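Putative immunoglobulin-blocking virulence protein (Mycoplasma mycoides subsp. capri, PDB 7ADK) probably binds host antibodies and hinders their action, which would help the mycoplasma evade the humoral immune response. Local coordinates at residues S161-P166 and Y578-E583; T526-I531 and P584-G589. One frame throughout, in Å; residues are numbered along the deposited sequence.

Contact 1: residues S161-P166 and Y578-E583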
loop_
_atom_site.group_PDB
_atom_site.type_symbol
_atom_site.label_atom_id
_atom_site.label_comp_id
_atom_site.label_asym_id
_atom_site.label_seq_id
_atom_site.Cartn_x
_atom_site.Cartn_y
_atom_site.Cartn_z
ATOM N N SER A 161 1.924 -33.867 -22.667
ATOM C CA SER A 161 0.931 -34.602 -21.868
ATOM C C SER A 161 1.407 -34.825 -20.429
ATOM O O SER A 161 2.538 -34.496 -20.074
ATOM C CB SER A 161 0.607 -35.951 -22.533
ATOM O OG SER A 161 1.762 -36.747 -22.699
ATOM N N ASN A 162 0.547 -35.379 -19.567
ATOM C CA ASN A 162 0.932 -35.689 -18.188
ATOM C C ASN A 162 1.985 -36.824 -18.165
ATOM O O ASN A 162 1.799 -37.837 -18.839
ATOM C CB ASN A 162 -0.325 -36.008 -17.356
ATOM C CG ASN A 162 -0.117 -35.733 -15.873
ATOM O OD1 ASN A 162 0.268 -34.654 -15.472
ATOM N ND2 ASN A 162 -0.305 -36.682 -15.001
ATOM N N PRO A 163 3.078 -36.690 -17.396
ATOM C CA PRO A 163 4.304 -37.472 -17.586
ATOM C C PRO A 163 4.241 -38.956 -17.208
ATOM O O PRO A 163 5.132 -39.715 -17.577
ATOM C CB PRO A 163 5.358 -36.754 -16.730
ATOM C CG PRO A 163 4.535 -36.071 -15.646
ATOM C CD PRO A 163 3.318 -35.632 -16.430
ATOM N N THR A 164 3.234 -39.382 -16.451
ATOM C CA THR A 164 3.207 -40.704 -15.788
ATOM C C THR A 164 1.866 -41.438 -15.880
ATOM O O THR A 164 1.834 -42.664 -15.829
ATOM C CB THR A 164 3.554 -40.536 -14.309
ATOM O OG1 THR A 164 2.651 -39.627 -13.750
ATOM C CG2 THR A 164 4.965 -40.019 -14.074
ATOM N N LYS A 165 0.757 -40.704 -16.012
ATOM C CA LYS A 165 -0.629 -41.195 -15.935
ATOM C C LYS A 165 -1.578 -40.118 -16.477
ATOM O O LYS A 165 -1.469 -38.979 -16.035
ATOM C CB LYS A 165 -0.907 -41.504 -14.451
ATOM C CG LYS A 165 -2.366 -41.793 -14.085
ATOM C CD LYS A 165 -2.430 -42.232 -12.615
ATOM C CE LYS A 165 -3.873 -42.349 -12.118
ATOM N NZ LYS A 165 -3.927 -42.882 -10.739
ATOM N N PRO A 166 -2.503 -40.405 -17.401
ATOM C CA PRO A 166 -3.469 -39.423 -17.874
ATOM C C PRO A 166 -4.508 -39.108 -16.793
ATOM O O PRO A 166 -5.260 -39.974 -16.348
ATOM C CB PRO A 166 -4.087 -40.039 -19.131
ATOM C CG PRO A 166 -3.956 -41.538 -18.893
ATOM C CD PRO A 166 -2.666 -41.668 -18.089
ATOM N N TYR A 578 -4.305 -26.911 -23.635
ATOM C CA TYR A 578 -4.952 -28.122 -24.186
ATOM C C TYR A 578 -4.372 -29.474 -23.744
ATOM O O TYR A 578 -5.153 -30.366 -23.445
ATOM C CB TYR A 578 -4.973 -28.096 -25.718
ATOM C CG TYR A 578 -5.753 -26.955 -26.341
ATOM C CD1 TYR A 578 -7.159 -26.985 -26.346
ATOM C CD2 TYR A 578 -5.075 -25.849 -26.877
ATOM C CE1 TYR A 578 -7.884 -25.903 -26.876
ATOM C CE2 TYR A 578 -5.795 -24.765 -27.400
ATOM C CZ TYR A 578 -7.200 -24.793 -27.406
ATOM O OH TYR A 578 -7.868 -23.733 -27.913
ATOM N N ALA A 579 -3.056 -29.670 -23.698
ATOM C CA ALA A 579 -2.483 -31.002 -23.474
ATOM C C ALA A 579 -2.641 -31.518 -22.028
ATOM O O ALA A 579 -2.742 -32.723 -21.812
ATOM C CB ALA A 579 -1.019 -31.003 -23.902
ATOM N N ARG A 580 -2.692 -30.629 -21.031
ATOM C CA ARG A 580 -2.980 -30.939 -19.619
ATOM C C ARG A 580 -4.188 -30.157 -19.090
ATOM O O ARG A 580 -4.427 -30.095 -17.893
ATOM C CB ARG A 580 -1.720 -30.751 -18.758
ATOM C CG ARG A 580 -0.630 -31.777 -19.065
ATOM C CD ARG A 580 0.685 -31.517 -18.326
ATOM N NE ARG A 580 0.613 -31.908 -16.916
ATOM C CZ ARG A 580 1.537 -31.723 -15.992
ATOM N NH1 ARG A 580 1.334 -32.148 -14.794
ATOM N NH2 ARG A 580 2.679 -31.145 -16.218
ATOM N N ASN A 581 -4.993 -29.551 -19.961
ATOM C CA ASN A 581 -6.061 -28.637 -19.571
ATOM C C ASN A 581 -7.149 -29.291 -18.704
ATOM O O ASN A 581 -7.798 -28.601 -17.930
ATOM C CB ASN A 581 -6.656 -28.022 -20.841
ATOM C CG ASN A 581 -7.825 -27.092 -20.590
ATOM O OD1 ASN A 581 -7.682 -25.918 -20.315
ATOM N ND2 ASN A 581 -9.030 -27.574 -20.716
ATOM N N ASN A 582 -7.415 -30.588 -18.816
ATOM C CA ASN A 582 -8.467 -31.201 -18.005
ATOM C C ASN A 582 -8.112 -31.292 -16.507
ATOM O O ASN A 582 -8.990 -31.542 -15.691
ATOM C CB ASN A 582 -8.891 -32.532 -18.639
ATOM C CG ASN A 582 -7.904 -33.648 -18.440
ATOM O OD1 ASN A 582 -6.706 -33.491 -18.611
ATOM N ND2 ASN A 582 -8.383 -34.795 -18.061
ATOM N N GLU A 583 -6.860 -31.056 -16.122
ATOM C CA GLU A 583 -6.406 -30.986 -14.732
ATOM C C GLU A 583 -6.730 -29.631 -14.079
ATOM O O GLU A 583 -6.563 -28.602 -14.729
ATOM C CB GLU A 583 -4.888 -31.165 -14.632
ATOM C CG GLU A 583 -4.308 -32.407 -15.312
ATOM C CD GLU A 583 -2.774 -32.452 -15.237
ATOM O OE1 GLU A 583 -2.204 -31.965 -14.234
ATOM O OE2 GLU A 583 -2.127 -33.000 -16.149
#
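Ser161 passes the end of helix 567-579, its CA 4.1 Å from Ala579 O, where the chain leaves the helix through a type I beta turn from Arg580 to Glu583. The carbonyl carbon of Ser161 rests on the aliphatic part of Arg580, 3.9 Å from CG, while its OG bonds Asp155 O in helix 153-157. Asn162 brings the polar centre of the contact. With CG nearly opposite the backbone N (chi1 -155°), its side chain crosses that of Arg580 at about a right angle, and Asn162 OD1 lies 2.8 Å from Arg580 NH1. The amide and guanidinium planes are inclined by 48°. At its other end the amide is held in its own loop: Asn162 ND2 gives an almost straight bond to Lys165 O (2.8 Å) and also bonds Thr526 O, which fixes its rotation. Asn162 OD1 is left between the guanidinium and Glu583 OE2, 3.0 Å from that oxygen; these two acceptors form no bond. Pro163 closes over one face of the guanidinium, with CD 4.3 Å above its centre. Beyond it, Lys165 forms a salt bridge with Glu350. The Arg580 chain bends at chi3 (76°), and NH2 bonds Leu522 O in another loop. Across the beta turn, Arg580 NE forms a salt bridge to the syn side of Glu583 OE2 at 3.0 Å, within the guanidinium plane.

Contact 2: residues T526-I531 and P584-G589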
loop_
_atom_site.group_PDB
_atom_site.type_symbol
_atom_site.label_atom_id
_atom_site.label_comp_id
_atom_site.label_asym_id
_atom_site.label_seq_id
_atom_site.Cartn_x
_atom_site.Cartn_y
_atom_site.Cartn_z
ATOM N N THR A 526 3.865 -34.845 -11.766
ATOM C CA THR A 526 2.657 -35.642 -12.044
ATOM C C THR A 526 1.356 -34.970 -11.585
ATOM O O THR A 526 0.336 -35.138 -12.243
ATOM C CB THR A 526 2.800 -37.019 -11.388
ATOM O OG1 THR A 526 3.799 -37.761 -12.026
ATOM C CG2 THR A 526 1.549 -37.889 -11.385
ATOM N N TRP A 527 1.376 -34.226 -10.468
ATOM C CA TRP A 527 0.200 -33.548 -9.900
ATOM C C TRP A 527 0.614 -32.339 -9.056
ATOM O O TRP A 527 1.389 -32.476 -8.112
ATOM C CB TRP A 527 -0.642 -34.561 -9.091
ATOM C CG TRP A 527 -1.964 -34.100 -8.548
ATOM C CD1 TRP A 527 -3.124 -34.058 -9.242
ATOM C CD2 TRP A 527 -2.308 -33.676 -7.194
ATOM N NE1 TRP A 527 -4.152 -33.643 -8.419
ATOM C CE2 TRP A 527 -3.704 -33.403 -7.145
ATOM C CE3 TRP A 527 -1.593 -33.521 -5.989
ATOM C CZ2 TRP A 527 -4.355 -33.001 -5.976
ATOM C CZ3 TRP A 527 -2.241 -33.129 -4.808
ATOM C CH2 TRP A 527 -3.618 -32.876 -4.792
ATOM N N ILE A 528 0.131 -31.145 -9.399
ATOM C CA ILE A 528 0.362 -29.921 -8.624
ATOM C C ILE A 528 -0.849 -29.736 -7.710
ATOM O O ILE A 528 -1.989 -29.824 -8.163
ATOM C CB ILE A 528 0.589 -28.665 -9.508
ATOM C CG1 ILE A 528 1.610 -28.859 -10.641
ATOM C CG2 ILE A 528 1.068 -27.492 -8.638
ATOM C CD1 ILE A 528 1.030 -29.377 -11.943
ATOM N N ASN A 529 -0.623 -29.510 -6.421
ATOM C CA ASN A 529 -1.675 -29.447 -5.422
ATOM C C ASN A 529 -2.566 -28.217 -5.626
ATOM O O ASN A 529 -2.120 -27.068 -5.581
ATOM C CB ASN A 529 -1.080 -29.490 -4.015
ATOM C CG ASN A 529 -2.121 -29.633 -2.930
ATOM O OD1 ASN A 529 -3.250 -30.030 -3.162
ATOM N ND2 ASN A 529 -1.769 -29.306 -1.721
ATOM N N THR A 530 -3.840 -28.516 -5.849
ATOM C CA THR A 530 -4.930 -27.608 -6.233
ATOM C C THR A 530 -6.094 -27.636 -5.236
ATOM O O THR A 530 -6.957 -26.758 -5.222
ATOM C CB THR A 530 -5.381 -28.041 -7.631
ATOM O OG1 THR A 530 -6.265 -27.095 -8.185
ATOM C CG2 THR A 530 -6.043 -29.425 -7.637
ATOM N N ILE A 531 -6.092 -28.658 -4.387
ATOM C CA ILE A 531 -6.841 -28.756 -3.130
ATOM C C ILE A 531 -6.086 -27.886 -2.101
ATOM O O ILE A 531 -5.152 -27.190 -2.478
ATOM C CB ILE A 531 -6.972 -30.263 -2.786
ATOM C CG1 ILE A 531 -7.767 -30.977 -3.902
ATOM C CG2 ILE A 531 -7.643 -30.557 -1.443
ATOM C CD1 ILE A 531 -7.715 -32.493 -3.877
ATOM N N PRO A 584 -7.084 -29.567 -12.782
ATOM C CA PRO A 584 -7.492 -28.318 -12.136
ATOM C C PRO A 584 -6.451 -27.193 -12.084
ATOM O O PRO A 584 -6.809 -26.025 -12.135
ATOM C CB PRO A 584 -7.872 -28.711 -10.718
ATOM C CG PRO A 584 -8.215 -30.187 -10.796
ATOM C CD PRO A 584 -7.303 -30.699 -11.897
ATOM N N PHE A 585 -5.158 -27.500 -11.970
ATOM C CA PHE A 585 -4.113 -26.467 -11.855
ATOM C C PHE A 585 -3.961 -25.657 -13.142
ATOM O O PHE A 585 -3.775 -24.443 -13.122
ATOM C CB PHE A 585 -2.768 -27.094 -11.461
ATOM C CG PHE A 585 -1.672 -26.073 -11.219
ATOM C CD1 PHE A 585 -0.800 -25.696 -12.256
ATOM C CD2 PHE A 585 -1.559 -25.450 -9.966
ATOM C CE1 PHE A 585 0.172 -24.716 -12.036
ATOM C CE2 PHE A 585 -0.584 -24.470 -9.751
ATOM C CZ PHE A 585 0.284 -24.104 -10.784
ATOM N N PHE A 586 -4.064 -26.312 -14.296
ATOM C CA PHE A 586 -3.933 -25.673 -15.609
ATOM C C PHE A 586 -5.179 -24.894 -16.049
ATOM O O PHE A 586 -5.183 -24.294 -17.119
ATOM C CB PHE A 586 -3.463 -26.706 -16.636
ATOM C CG PHE A 586 -2.101 -27.255 -16.295
ATOM C CD1 PHE A 586 -0.985 -26.410 -16.264
ATOM C CD2 PHE A 586 -1.958 -28.582 -15.886
ATOM C CE1 PHE A 586 0.267 -26.895 -15.863
ATOM C CE2 PHE A 586 -0.718 -29.064 -15.460
ATOM C CZ PHE A 586 0.402 -28.227 -15.454
ATOM N N GLN A 587 -6.213 -24.842 -15.212
ATOM C CA GLN A 587 -7.447 -24.108 -15.476
ATOM C C GLN A 587 -7.450 -22.676 -14.935
ATOM O O GLN A 587 -8.379 -21.921 -15.188
ATOM C CB GLN A 587 -8.638 -24.906 -14.949
ATOM C CG GLN A 587 -8.828 -26.173 -15.788
ATOM C CD GLN A 587 -9.636 -27.253 -15.102
ATOM O OE1 GLN A 587 -10.338 -27.052 -14.130
ATOM N NE2 GLN A 587 -9.581 -28.452 -15.611
ATOM N N GLY A 588 -6.435 -22.251 -14.195
ATOM C CA GLY A 588 -6.451 -20.953 -13.526
ATOM C C GLY A 588 -7.492 -20.857 -12.407
ATOM O O GLY A 588 -7.955 -21.866 -11.887
ATOM N N GLY A 589 -7.869 -19.640 -12.019
ATOM C CA GLY A 589 -8.731 -19.363 -10.862
ATOM C C GLY A 589 -10.239 -19.609 -11.012
ATOM O O GLY A 589 -10.955 -19.496 -10.040
#
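Ile528 faces Phe585 and Phe586 with two different branches, and this apolar packing makes up most of the contact. Ile528 CG2 lies over one face of the Phe585 ring, a CH-pi contact 3.8 Å from the centroid and 22° off the normal; it is displaced toward the CD2–CE2 side, with Phe585 CD2 at 3.6 Å. The isoleucine CB follows it over the root of the ring, 3.8 Å from Phe585 CG. In Phe585, CG anti to N (chi1 -176°) carries the ring toward residues 526-531, and chi2 of -93° turns its face to Ile528. The other branch of Ile528 ends in CD1, 3.7 Å from Phe586 CZ; here the two side chains cross at about a right angle. Ile528 CD1 also lies 4.1 Å from Phe585 CD1, so it sits near both rings, whose own packing is edge against face: Phe586 CE1 lies at the edge of Phe585, and Phe585 CD1 lies over a face of Phe586.

Loop 526-531 runs between strands 516-517 and 547-548, whereas 584-589 leads from helix 567-579 to strand 608-610. Strands 516-517 and 608-610 belong to a five-stranded parallel sheet laid down in chain order, consistent with a leucine-rich-repeat-like fold. Tyr517, Phe551 and Leu504 surround Phe585, while Met575 and Val576 of helix 567-579 meet Phe586, so the isoleucine is built into a wider hydrophobic layer.

A smaller group of van der Waals contacts lies nearer the surface. Thr530 crosses Pro584 at about a right angle and touches it with both branches: OG1 is 3.4 Å from Pro584 CB, and CG2 is 3.7 Å from the same carbon. No hydrogen bond spans the two segments; Thr530 O accepts one from Arg548 NE.

Overall arrangement
From the N terminus, the chain passes helix 153-157 and enters loop 161-166, then runs through 411 residues before contact 1 closes that long loop at the end of helix 567-579. Loop 526-531 lies inside this span, after strand 516-517, and its partner 584-589 directly follows 578-583. Contact 2 thus closes a much shorter loop, and the two cross, their segments alternating along the chain. Their centres are 11 Å apart. Thr164 OG1 and Thr526 OG1, 2.8 Å apart, are probably hydrogen-bonded and join the two first segments. Together the contacts bind an N-terminal loop, the end of helix 567-579 and the loops beside the two sheets.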